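Local atomic coordinates of maltose/maltodextrin-binding protein (Thermus thermophilus, PDB entry 2GH9), a protein that binds maltotriose and probably serves as the periplasmic sugar receptor of a maltodextrin uptake system. Residues G49-Q54 with A73-P78; M106-F111 with N285-L290; V271-Y276 with T281-F286. All blocks are in the same frame, centred on the assembly; numbering follows the deposited sequence.

Contact 1: residues G49-Q54 with A73-P78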
ATOM      1  N   GLY A  49     -22.327  -4.425  -1.320  1.00 30.16           N
ATOM      2  CA  GLY A  49     -23.327  -3.552  -0.702  1.00 30.19           C
ATOM      3  C   GLY A  49     -23.809  -2.363  -1.531  1.00 30.48           C
ATOM      4  O   GLY A  49     -24.948  -1.939  -1.395  1.00 30.37           O
ATOM      5  N   ALA A  50     -22.955  -1.811  -2.385  1.00 31.09           N
ATOM      6  CA  ALA A  50     -23.268  -0.544  -3.031  1.00 31.25           C
ATOM      7  C   ALA A  50     -24.590  -0.609  -3.810  1.00 32.09           C
ATOM      8  O   ALA A  50     -25.478   0.224  -3.596  1.00 31.99           O
ATOM      9  CB  ALA A  50     -22.113  -0.085  -3.935  1.00 30.83           C
ATOM     10  N   PRO A  51     -24.727  -1.601  -4.703  1.00 32.57           N
ATOM     11  CA  PRO A  51     -25.937  -1.687  -5.525  1.00 33.38           C
ATOM     12  C   PRO A  51     -27.193  -2.086  -4.766  1.00 34.29           C
ATOM     13  O   PRO A  51     -28.274  -1.993  -5.321  1.00 35.00           O
ATOM     14  CB  PRO A  51     -25.584  -2.747  -6.581  1.00 33.00           C
ATOM     15  CG  PRO A  51     -24.144  -3.050  -6.398  1.00 32.84           C
ATOM     16  CD  PRO A  51     -23.776  -2.675  -5.016  1.00 32.26           C
ATOM     17  N   GLN A  52     -27.045  -2.527  -3.516  1.00 35.01           N
ATOM     18  CA  GLN A  52     -28.175  -2.853  -2.643  1.00 35.28           C
ATOM     19  C   GLN A  52     -28.585  -1.720  -1.696  1.00 34.95           C
ATOM     20  O   GLN A  52     -29.458  -1.909  -0.877  1.00 35.35           O
ATOM     21  CB  GLN A  52     -27.842  -4.103  -1.830  1.00 35.15           C
ATOM     22  CG  GLN A  52     -27.806  -5.364  -2.685  1.00 37.27           C
ATOM     23  CD  GLN A  52     -27.364  -6.585  -1.917  1.00 38.25           C
ATOM     24  OE1 GLN A  52     -28.194  -7.411  -1.489  1.00 43.88           O
ATOM     25  NE2 GLN A  52     -26.054  -6.718  -1.725  1.00 42.40           N
ATOM     26  N   GLY A  53     -27.969  -0.544  -1.811  1.00 34.89           N
ATOM     27  CA  GLY A  53     -28.222   0.559  -0.879  1.00 34.51           C
ATOM     28  C   GLY A  53     -27.572   0.421   0.495  1.00 34.14           C
ATOM     29  O   GLY A  53     -27.938   1.146   1.437  1.00 34.76           O
ATOM     30  N   GLN A  54     -26.598  -0.485   0.613  1.00 33.60           N
ATOM     31  CA  GLN A  54     -26.040  -0.902   1.914  1.00 33.14           C
ATOM     32  C   GLN A  54     -24.604  -0.404   2.189  1.00 32.51           C
ATOM     33  O   GLN A  54     -24.050  -0.704   3.273  1.00 33.00           O
ATOM     34  CB  GLN A  54     -26.019  -2.427   2.026  1.00 33.04           C
ATOM     35  CG  GLN A  54     -27.365  -3.149   2.030  1.00 34.43           C
ATOM     36  CD  GLN A  54     -27.191  -4.629   1.739  1.00 34.10           C
ATOM     37  OE1 GLN A  54     -26.199  -5.027   1.143  1.00 39.38           O
ATOM     38  NE2 GLN A  54     -28.139  -5.449   2.160  1.00 35.84           N
ATOM     39  N   ALA A  73     -17.874  -3.180 -11.370  1.00 30.59           N
ATOM     40  CA  ALA A  73     -19.059  -3.473 -10.569  1.00 30.45           C
ATOM     41  C   ALA A  73     -20.035  -2.300 -10.586  1.00 30.29           C
ATOM     42  O   ALA A  73     -21.098  -2.357  -9.968  1.00 30.99           O
ATOM     43  CB  ALA A  73     -18.673  -3.817  -9.127  1.00 30.47           C
ATOM     44  N   GLY A  74     -19.660  -1.234 -11.269  1.00 30.15           N
ATOM     45  CA  GLY A  74     -20.520  -0.067 -11.433  1.00 30.47           C
ATOM     46  C   GLY A  74     -20.647   0.764 -10.174  1.00 30.55           C
ATOM     47  O   GLY A  74     -21.491   1.657 -10.115  1.00 31.37           O
ATOM     48  N   VAL A  75     -19.790   0.518  -9.171  1.00 30.17           N
ATOM     49  CA  VAL A  75     -20.046   1.075  -7.834  1.00 28.97           C
ATOM     50  C   VAL A  75     -19.381   2.404  -7.564  1.00 28.61           C
ATOM     51  O   VAL A  75     -19.636   3.006  -6.514  1.00 28.34           O
ATOM     52  CB  VAL A  75     -19.694   0.067  -6.694  1.00 29.39           C
ATOM     53  CG1 VAL A  75     -20.589  -1.162  -6.813  1.00 27.82           C
ATOM     54  CG2 VAL A  75     -18.175  -0.292  -6.681  1.00 27.24           C
ATOM     55  N   LEU A  76     -18.547   2.862  -8.499  1.00 28.54           N
ATOM     56  CA  LEU A  76     -17.790   4.117  -8.350  1.00 28.51           C
ATOM     57  C   LEU A  76     -18.446   5.240  -9.141  1.00 28.59           C
ATOM     58  O   LEU A  76     -18.785   5.069 -10.308  1.00 29.02           O
ATOM     59  CB  LEU A  76     -16.340   3.969  -8.852  1.00 27.76           C
ATOM     60  CG  LEU A  76     -15.400   2.967  -8.154  1.00 26.68           C
ATOM     61  CD1 LEU A  76     -13.969   3.109  -8.680  1.00 24.94           C
ATOM     62  CD2 LEU A  76     -15.457   3.082  -6.651  1.00 23.83           C
ATOM     63  N   GLU A  77     -18.620   6.388  -8.495  1.00 29.32           N
ATOM     64  CA  GLU A  77     -19.066   7.601  -9.175  1.00 29.34           C
ATOM     65  C   GLU A  77     -17.886   8.229  -9.937  1.00 29.54           C
ATOM     66  O   GLU A  77     -16.839   8.554  -9.344  1.00 29.12           O
ATOM     67  CB  GLU A  77     -19.711   8.579  -8.170  1.00 29.73           C
ATOM     68  CG  GLU A  77     -20.148   9.959  -8.726  1.00 30.81           C
ATOM     69  CD  GLU A  77     -21.336   9.918  -9.707  1.00 32.18           C
ATOM     70  OE1 GLU A  77     -21.938   8.851  -9.910  1.00 33.14           O
ATOM     71  OE2 GLU A  77     -21.674  10.982 -10.263  1.00 33.17           O
ATOM     72  N   PRO A  78     -18.031   8.388 -11.273  1.00 29.18           N
ATOM     73  CA  PRO A  78     -17.073   9.219 -12.016  1.00 28.99           C
ATOM     74  C   PRO A  78     -17.025  10.640 -11.442  1.00 29.01           C
ATOM     75  O   PRO A  78     -18.074  11.246 -11.228  1.00 27.75           O
ATOM     76  CB  PRO A  78     -17.650   9.231 -13.435  1.00 29.22           C
ATOM     77  CG  PRO A  78     -18.445   7.985 -13.515  1.00 29.62           C
ATOM     78  CD  PRO A  78     -19.066   7.834 -12.160  1.00 29.55           C
TER

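Contact 2: residues M106-F111 with N285-L290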
ATOM      1  N   MET A 106     -11.969   7.980 -11.731  1.00 28.94           N
ATOM      2  CA  MET A 106     -12.914   7.238 -10.899  1.00 28.56           C
ATOM      3  C   MET A 106     -12.778   7.496  -9.379  1.00 27.34           C
ATOM      4  O   MET A 106     -13.431   6.854  -8.561  1.00 26.68           O
ATOM      5  CB  MET A 106     -12.798   5.748 -11.224  1.00 28.71           C
ATOM      6  CG  MET A 106     -13.047   5.403 -12.733  1.00 29.54           C
ATOM      7  SD  MET A 106     -14.626   6.089 -13.365  1.00 31.64           S
ATOM      8  CE  MET A 106     -15.816   5.214 -12.356  1.00 27.83           C
ATOM      9  N   GLY A 107     -11.949   8.459  -9.019  1.00 27.05           N
ATOM     10  CA  GLY A 107     -11.803   8.878  -7.628  1.00 26.55           C
ATOM     11  C   GLY A 107     -10.846  10.040  -7.573  1.00 26.12           C
ATOM     12  O   GLY A 107     -10.275  10.430  -8.588  1.00 26.94           O
ATOM     13  N   LEU A 108     -10.706  10.631  -6.400  1.00 25.54           N
ATOM     14  CA  LEU A 108      -9.804  11.772  -6.212  1.00 24.66           C
ATOM     15  C   LEU A 108      -8.517  11.258  -5.598  1.00 23.90           C
ATOM     16  O   LEU A 108      -8.550  10.839  -4.444  1.00 22.22           O
ATOM     17  CB  LEU A 108     -10.418  12.807  -5.279  1.00 24.19           C
ATOM     18  CG  LEU A 108     -11.801  13.342  -5.663  1.00 24.92           C
ATOM     19  CD1 LEU A 108     -12.230  14.379  -4.640  1.00 24.76           C
ATOM     20  CD2 LEU A 108     -11.775  13.912  -7.059  1.00 27.09           C
ATOM     21  N   PRO A 109      -7.398  11.277  -6.367  1.00 23.76           N
ATOM     22  CA  PRO A 109      -6.122  10.801  -5.869  1.00 23.53           C
ATOM     23  C   PRO A 109      -5.607  11.714  -4.763  1.00 23.87           C
ATOM     24  O   PRO A 109      -5.628  12.949  -4.907  1.00 24.65           O
ATOM     25  CB  PRO A 109      -5.193  10.869  -7.094  1.00 24.06           C
ATOM     26  CG  PRO A 109      -6.067  11.048  -8.264  1.00 24.42           C
ATOM     27  CD  PRO A 109      -7.278  11.760  -7.759  1.00 23.82           C
ATOM     28  N   ALA A 110      -5.158  11.118  -3.664  1.00 22.73           N
ATOM     29  CA  ALA A 110      -4.809  11.895  -2.481  1.00 22.63           C
ATOM     30  C   ALA A 110      -3.378  11.667  -2.020  1.00 22.27           C
ATOM     31  O   ALA A 110      -2.611  12.626  -1.878  1.00 22.72           O
ATOM     32  CB  ALA A 110      -5.815  11.610  -1.347  1.00 21.97           C
ATOM     33  N   PHE A 111      -3.020  10.407  -1.774  1.00 22.33           N
ATOM     34  CA  PHE A 111      -1.740  10.081  -1.146  1.00 21.99           C
ATOM     35  C   PHE A 111      -1.019   8.966  -1.870  1.00 22.04           C
ATOM     36  O   PHE A 111      -1.648   8.069  -2.455  1.00 23.09           O
ATOM     37  CB  PHE A 111      -1.956   9.672   0.316  1.00 23.80           C
ATOM     38  CG  PHE A 111      -2.893  10.578   1.065  1.00 24.54           C
ATOM     39  CD1 PHE A 111      -2.512  11.871   1.384  1.00 26.49           C
ATOM     40  CD2 PHE A 111      -4.148  10.138   1.448  1.00 26.08           C
ATOM     41  CE1 PHE A 111      -3.390  12.727   2.058  1.00 24.89           C
ATOM     42  CE2 PHE A 111      -5.014  10.986   2.135  1.00 26.75           C
ATOM     43  CZ  PHE A 111      -4.623  12.281   2.434  1.00 25.28           C
ATOM     44  N   ASN A 285     -18.822  17.125  -2.304  1.00 27.53           N
ATOM     45  CA  ASN A 285     -18.287  18.339  -1.698  1.00 27.22           C
ATOM     46  C   ASN A 285     -17.373  17.979  -0.541  1.00 26.80           C
ATOM     47  O   ASN A 285     -16.308  18.547  -0.409  1.00 26.72           O
ATOM     48  CB  ASN A 285     -19.402  19.270  -1.208  1.00 27.90           C
ATOM     49  CG  ASN A 285     -20.026  20.094  -2.325  1.00 28.15           C
ATOM     50  OD1 ASN A 285     -19.398  20.361  -3.348  1.00 31.09           O
ATOM     51  ND2 ASN A 285     -21.271  20.503  -2.125  1.00 29.79           N
ATOM     52  N   PHE A 286     -17.774  17.014   0.279  1.00 27.01           N
ATOM     53  CA  PHE A 286     -16.962  16.638   1.435  1.00 26.81           C
ATOM     54  C   PHE A 286     -15.640  16.014   0.985  1.00 26.62           C
ATOM     55  O   PHE A 286     -14.584  16.347   1.520  1.00 25.58           O
ATOM     56  CB  PHE A 286     -17.708  15.679   2.351  1.00 26.95           C
ATOM     57  CG  PHE A 286     -16.872  15.178   3.493  1.00 26.95           C
ATOM     58  CD1 PHE A 286     -16.274  16.080   4.372  1.00 27.28           C
ATOM     59  CD2 PHE A 286     -16.692  13.821   3.700  1.00 26.19           C
ATOM     60  CE1 PHE A 286     -15.491  15.629   5.445  1.00 28.17           C
ATOM     61  CE2 PHE A 286     -15.907  13.362   4.779  1.00 27.74           C
ATOM     62  CZ  PHE A 286     -15.306  14.272   5.641  1.00 26.39           C
ATOM     63  N   ALA A 287     -15.706  15.120  -0.001  1.00 26.56           N
ATOM     64  CA  ALA A 287     -14.498  14.534  -0.590  1.00 26.96           C
ATOM     65  C   ALA A 287     -13.516  15.613  -1.069  1.00 27.31           C
ATOM     66  O   ALA A 287     -12.303  15.499  -0.846  1.00 26.62           O
ATOM     67  CB  ALA A 287     -14.867  13.592  -1.732  1.00 26.74           C
ATOM     68  N   LYS A 288     -14.042  16.665  -1.703  1.00 27.38           N
ATOM     69  CA  LYS A 288     -13.196  17.715  -2.243  1.00 27.61           C
ATOM     70  C   LYS A 288     -12.514  18.489  -1.111  1.00 27.30           C
ATOM     71  O   LYS A 288     -11.377  18.882  -1.275  1.00 27.12           O
ATOM     72  CB  LYS A 288     -13.973  18.630  -3.217  1.00 28.24           C
ATOM     73  CG  LYS A 288     -14.392  17.906  -4.505  1.00 28.90           C
ATOM     74  CD  LYS A 288     -15.471  18.632  -5.305  1.00 28.19           C
ATOM     75  CE  LYS A 288     -14.949  19.913  -5.923  1.00 29.55           C
ATOM     76  NZ  LYS A 288     -15.878  20.437  -6.989  1.00 28.78           N
ATOM     77  N   THR A 289     -13.173  18.643   0.038  1.00 27.36           N
ATOM     78  CA  THR A 289     -12.545  19.318   1.195  1.00 27.85           C
ATOM     79  C   THR A 289     -11.300  18.566   1.687  1.00 27.65           C
ATOM     80  O   THR A 289     -10.375  19.184   2.182  1.00 27.64           O
ATOM     81  CB  THR A 289     -13.513  19.536   2.411  1.00 28.25           C
ATOM     82  OG1 THR A 289     -13.905  18.272   3.004  1.00 29.11           O
ATOM     83  CG2 THR A 289     -14.751  20.348   1.992  1.00 29.32           C
ATOM     84  N   LEU A 290     -11.293  17.237   1.546  1.00 26.85           N
ATOM     85  CA  LEU A 290     -10.235  16.400   2.106  1.00 26.98           C
ATOM     86  C   LEU A 290      -8.930  16.455   1.306  1.00 27.18           C
ATOM     87  O   LEU A 290      -7.868  16.133   1.835  1.00 26.31           O
ATOM     88  CB  LEU A 290     -10.725  14.929   2.226  1.00 26.27           C
ATOM     89  CG  LEU A 290     -11.990  14.602   3.042  1.00 25.70           C
ATOM     90  CD1 LEU A 290     -12.366  13.098   2.933  1.00 24.36           C
ATOM     91  CD2 LEU A 290     -11.863  15.022   4.528  1.00 21.98           C
TER

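Contact 3: residues V271-Y276 with T281-F286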
ATOM      1  N   VAL A 271      -9.943   9.067  -2.679  1.00 21.15           N
ATOM      2  CA  VAL A 271     -11.310   9.098  -2.217  1.00 21.67           C
ATOM      3  C   VAL A 271     -12.232   8.693  -3.373  1.00 22.19           C
ATOM      4  O   VAL A 271     -12.093   9.202  -4.505  1.00 22.96           O
ATOM      5  CB  VAL A 271     -11.726  10.496  -1.685  1.00 21.48           C
ATOM      6  CG1 VAL A 271     -13.164  10.451  -1.195  1.00 20.94           C
ATOM      7  CG2 VAL A 271     -10.751  11.003  -0.551  1.00 20.29           C
ATOM      8  N   VAL A 272     -13.162   7.786  -3.094  1.00 22.39           N
ATOM      9  CA  VAL A 272     -14.162   7.376  -4.085  1.00 22.96           C
ATOM     10  C   VAL A 272     -15.554   7.638  -3.547  1.00 24.10           C
ATOM     11  O   VAL A 272     -15.817   7.538  -2.343  1.00 23.95           O
ATOM     12  CB  VAL A 272     -14.025   5.888  -4.530  1.00 22.68           C
ATOM     13  CG1 VAL A 272     -12.686   5.671  -5.279  1.00 20.10           C
ATOM     14  CG2 VAL A 272     -14.169   4.950  -3.322  1.00 22.68           C
ATOM     15  N   VAL A 273     -16.446   8.010  -4.453  1.00 25.01           N
ATOM     16  CA  VAL A 273     -17.818   8.264  -4.097  1.00 25.76           C
ATOM     17  C   VAL A 273     -18.659   7.094  -4.610  1.00 26.11           C
ATOM     18  O   VAL A 273     -18.412   6.580  -5.686  1.00 26.77           O
ATOM     19  CB  VAL A 273     -18.271   9.663  -4.635  1.00 26.52           C
ATOM     20  CG1 VAL A 273     -19.792   9.857  -4.471  1.00 24.91           C
ATOM     21  CG2 VAL A 273     -17.528  10.757  -3.890  1.00 26.67           C
ATOM     22  N   ASN A 274     -19.609   6.660  -3.792  1.00 27.19           N
ATOM     23  CA  ASN A 274     -20.548   5.600  -4.128  1.00 28.23           C
ATOM     24  C   ASN A 274     -21.511   6.064  -5.227  1.00 29.48           C
ATOM     25  O   ASN A 274     -22.258   7.038  -5.036  1.00 29.91           O
ATOM     26  CB  ASN A 274     -21.328   5.226  -2.868  1.00 27.81           C
ATOM     27  CG  ASN A 274     -22.196   3.999  -3.033  1.00 27.61           C
ATOM     28  OD1 ASN A 274     -22.414   3.522  -4.137  1.00 29.09           O
ATOM     29  ND2 ASN A 274     -22.673   3.462  -1.915  1.00 25.29           N
ATOM     30  N   ALA A 275     -21.503   5.362  -6.363  1.00 30.77           N
ATOM     31  CA  ALA A 275     -22.400   5.678  -7.482  1.00 31.68           C
ATOM     32  C   ALA A 275     -23.885   5.585  -7.085  1.00 32.82           C
ATOM     33  O   ALA A 275     -24.748   6.171  -7.740  1.00 33.72           O
ATOM     34  CB  ALA A 275     -22.109   4.758  -8.662  1.00 31.79           C
ATOM     35  N   TYR A 276     -24.167   4.871  -5.998  1.00 33.83           N
ATOM     36  CA  TYR A 276     -25.523   4.707  -5.474  1.00 34.37           C
ATOM     37  C   TYR A 276     -25.815   5.588  -4.266  1.00 35.16           C
ATOM     38  O   TYR A 276     -26.818   5.383  -3.562  1.00 35.73           O
ATOM     39  CB  TYR A 276     -25.735   3.247  -5.092  1.00 34.93           C
ATOM     40  CG  TYR A 276     -25.714   2.339  -6.275  1.00 35.13           C
ATOM     41  CD1 TYR A 276     -26.871   2.079  -6.988  1.00 35.90           C
ATOM     42  CD2 TYR A 276     -24.533   1.756  -6.703  1.00 35.80           C
ATOM     43  CE1 TYR A 276     -26.857   1.249  -8.097  1.00 35.76           C
ATOM     44  CE2 TYR A 276     -24.501   0.927  -7.791  1.00 35.45           C
ATOM     45  CZ  TYR A 276     -25.674   0.668  -8.496  1.00 36.71           C
ATOM     46  OH  TYR A 276     -25.640  -0.169  -9.596  1.00 35.11           O
ATOM     47  N   THR A 281     -24.179  15.011  -4.016  1.00 33.57           N
ATOM     48  CA  THR A 281     -23.730  16.395  -3.947  1.00 33.41           C
ATOM     49  C   THR A 281     -22.865  16.644  -2.709  1.00 32.25           C
ATOM     50  O   THR A 281     -21.765  17.170  -2.825  1.00 31.33           O
ATOM     51  CB  THR A 281     -24.912  17.399  -3.895  1.00 33.92           C
ATOM     52  OG1 THR A 281     -25.639  17.350  -5.125  1.00 34.66           O
ATOM     53  CG2 THR A 281     -24.393  18.817  -3.681  1.00 33.62           C
ATOM     54  N   GLN A 282     -23.394  16.301  -1.540  1.00 31.65           N
ATOM     55  CA  GLN A 282     -22.687  16.542  -0.270  1.00 32.09           C
ATOM     56  C   GLN A 282     -21.476  15.635  -0.103  1.00 30.92           C
ATOM     57  O   GLN A 282     -20.429  16.094   0.337  1.00 31.33           O
ATOM     58  CB  GLN A 282     -23.616  16.386   0.941  1.00 32.83           C
ATOM     59  CG  GLN A 282     -24.182  17.717   1.444  1.00 36.79           C
ATOM     60  CD  GLN A 282     -24.961  18.439   0.377  1.00 40.74           C
ATOM     61  OE1 GLN A 282     -25.881  17.869  -0.212  1.00 45.78           O
ATOM     62  NE2 GLN A 282     -24.594  19.696   0.108  1.00 43.10           N
ATOM     63  N   ALA A 283     -21.639  14.362  -0.454  1.00 29.94           N
ATOM     64  CA  ALA A 283     -20.528  13.388  -0.505  1.00 29.71           C
ATOM     65  C   ALA A 283     -19.369  13.897  -1.369  1.00 29.20           C
ATOM     66  O   ALA A 283     -18.216  13.862  -0.954  1.00 29.52           O
ATOM     67  CB  ALA A 283     -21.035  12.046  -1.045  1.00 28.85           C
ATOM     68  N   VAL A 284     -19.671  14.379  -2.571  1.00 28.47           N
ATOM     69  CA  VAL A 284     -18.645  14.957  -3.440  1.00 28.11           C
ATOM     70  C   VAL A 284     -18.003  16.213  -2.836  1.00 27.96           C
ATOM     71  O   VAL A 284     -16.776  16.350  -2.840  1.00 27.44           O
ATOM     72  CB  VAL A 284     -19.186  15.255  -4.868  1.00 28.56           C
ATOM     73  CG1 VAL A 284     -18.155  16.005  -5.694  1.00 28.49           C
ATOM     74  CG2 VAL A 284     -19.590  13.970  -5.569  1.00 27.35           C
ATOM     75  N   ASN A 285     -18.822  17.125  -2.304  1.00 27.53           N
ATOM     76  CA  ASN A 285     -18.287  18.339  -1.698  1.00 27.22           C
ATOM     77  C   ASN A 285     -17.373  17.979  -0.541  1.00 26.80           C
ATOM     78  O   ASN A 285     -16.308  18.547  -0.409  1.00 26.72           O
ATOM     79  CB  ASN A 285     -19.402  19.270  -1.208  1.00 27.90           C
ATOM     80  CG  ASN A 285     -20.026  20.094  -2.325  1.00 28.15           C
ATOM     81  OD1 ASN A 285     -19.398  20.361  -3.348  1.00 31.09           O
ATOM     82  ND2 ASN A 285     -21.271  20.503  -2.125  1.00 29.79           N
ATOM     83  N   PHE A 286     -17.774  17.014   0.279  1.00 27.01           N
ATOM     84  CA  PHE A 286     -16.962  16.638   1.435  1.00 26.81           C
ATOM     85  C   PHE A 286     -15.640  16.014   0.985  1.00 26.62           C
ATOM     86  O   PHE A 286     -14.584  16.347   1.520  1.00 25.58           O
ATOM     87  CB  PHE A 286     -17.708  15.679   2.351  1.00 26.95           C
ATOM     88  CG  PHE A 286     -16.872  15.178   3.493  1.00 26.95           C
ATOM     89  CD1 PHE A 286     -16.274  16.080   4.372  1.00 27.28           C
ATOM     90  CD2 PHE A 286     -16.692  13.821   3.700  1.00 26.19           C
ATOM     91  CE1 PHE A 286     -15.491  15.629   5.445  1.00 28.17           C
ATOM     92  CE2 PHE A 286     -15.907  13.362   4.779  1.00 27.74           C
ATOM     93  CZ  PHE A 286     -15.306  14.272   5.641  1.00 26.39           C
TER

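Contact 1: residues G49-Q54 with A73-P78
Val75 meets Ala50 and Pro51 through one branch of its side chain. The CB of Val75 already lies 3.7 Å from the CB of Ala50. From there CG1 goes further across. It is anti to the carbonyl carbon of its own residue (chi1 -63°), and this turn places it against the end of helix 39-49. Val75 CG1 comes within 3.4 Å of Ala50 CB, which is tight for two carbons. The same methyl, Val75 CG1, also touches the ring of Pro51, at 4.0 Å from Pro51 CD and also from Pro51 CG. The two side chains run at a slant to one another. Only carbons meet across the segments, and no hydrogen bond joins them.

The backbone on each side is set by a helix ending. Gly53, with positive phi, closes helix 39-49 and its 3-10 extension in a Schellman motif. Gln54 N bonds to Gly49 O at 3.0 Å, and Gly53 N bonds to Ala50 O. Gly49 O also accepts from Gln52 N. Gly74 is the matching glycine of a second Schellman motif, just before Val75.

The contact therefore joins the loops that follow helices 39-49 and 67-72. Val75 also packs on Phe46 and Met70 of those helices. Its backbone hydrogen-bonds with Ala275, in the loop that follows strand 265-273.

Contact 2: residues M106-F111 with N285-L290
Leu108 reaches from strand 104-113 to Ala287 and Lys288 on helix 280-290, and its CD1 methyl does the touching. Leu108 has the most area buried here. Its CG is anti to the carbonyl carbon (chi1 -55°), and the extended second torsion carries CD1 out to the helix surface. There Leu108 CD1 lies 4.0 Å from both Ala287 CB and Ala287 O. The methyl thus rests on the helix backbone as well as on a side chain.

Lys288 adds a border to this patch. Lys288 CG stands 4.1 Å from Leu108 CD1, so the aliphatic base of the chain makes the contact. The chain bends at chi3 (69°), and its NZ is bonded to Tyr82 O. Elsewhere, Leu108 packs on Val79 and Val83, and Ala287 packs on Leu58 of strand 58-63.

No hydrogen bond crosses between the segments. Further along the strand, Ala110 and Phe111 both face Gln269 in a classic beta bulge. A helix packed by small and aliphatic residues against a central sheet is the alpha/beta layering expected of a periplasmic binding protein domain.

Contact 3: residues V271-Y276 with T281-F286
Val273 and Val284 meet with their side chains crossing at about a right angle. In both residues CG2 is anti to the carbonyl carbon, beside the backbone N (chi1 171° in Val273 and 173° in Val284), and these CG2 methyls meet. Val273 CG2 lies 4.2 Å from Val284 CG2, an ordinary van der Waals distance. The other branch of Val273 is used too. Val273 CG1 lies 4.3 Å from Ala283 CB, so the two methyls of one valine are shared between consecutive helix residues. The CB of Ala283 points toward the strand.

This is a strand-to-helix connection within an alpha/beta domain. After strand 265-273 the chain turns, and helix 280-290 runs back over it. Near the start of that turn, Asn274 makes an Asx turn. Asn274 OD1 accepts from Tyr276 N at 2.9 Å, with an N-H...O angle of 161°. The donor stands well above the carbonyl plane. The ND2 of Asn274 bonds to Ala56 O, so both ends of the amide are engaged. On the helix, Val284 also packs on Tyr82, while Phe286 places helix 280-290 over strands 3-7 and 58-63.

The three contacts lie on the same side of the chain's centre and meet around strand 265-273. Contacts 2 and 3 are closest, with centres about 9 Å apart. They share Asn285 and Phe286 on helix 280-290, and their strands are antiparallel neighbours: Leu108 N lies 2.7 Å from Val271 O, probably a hydrogen bond. Contact 1 is about 11 Å from contact 3, centre to centre. Glu77 N lies 2.8 Å from Val273 O, again a probable hydrogen bond. Contacts 1 and 2 are about 17 Å apart between centres and touch where Met106 CE packs on Leu76 and Pro78. The Val75 side chain of contact 1 is about 14 Å from a bound glucose unit.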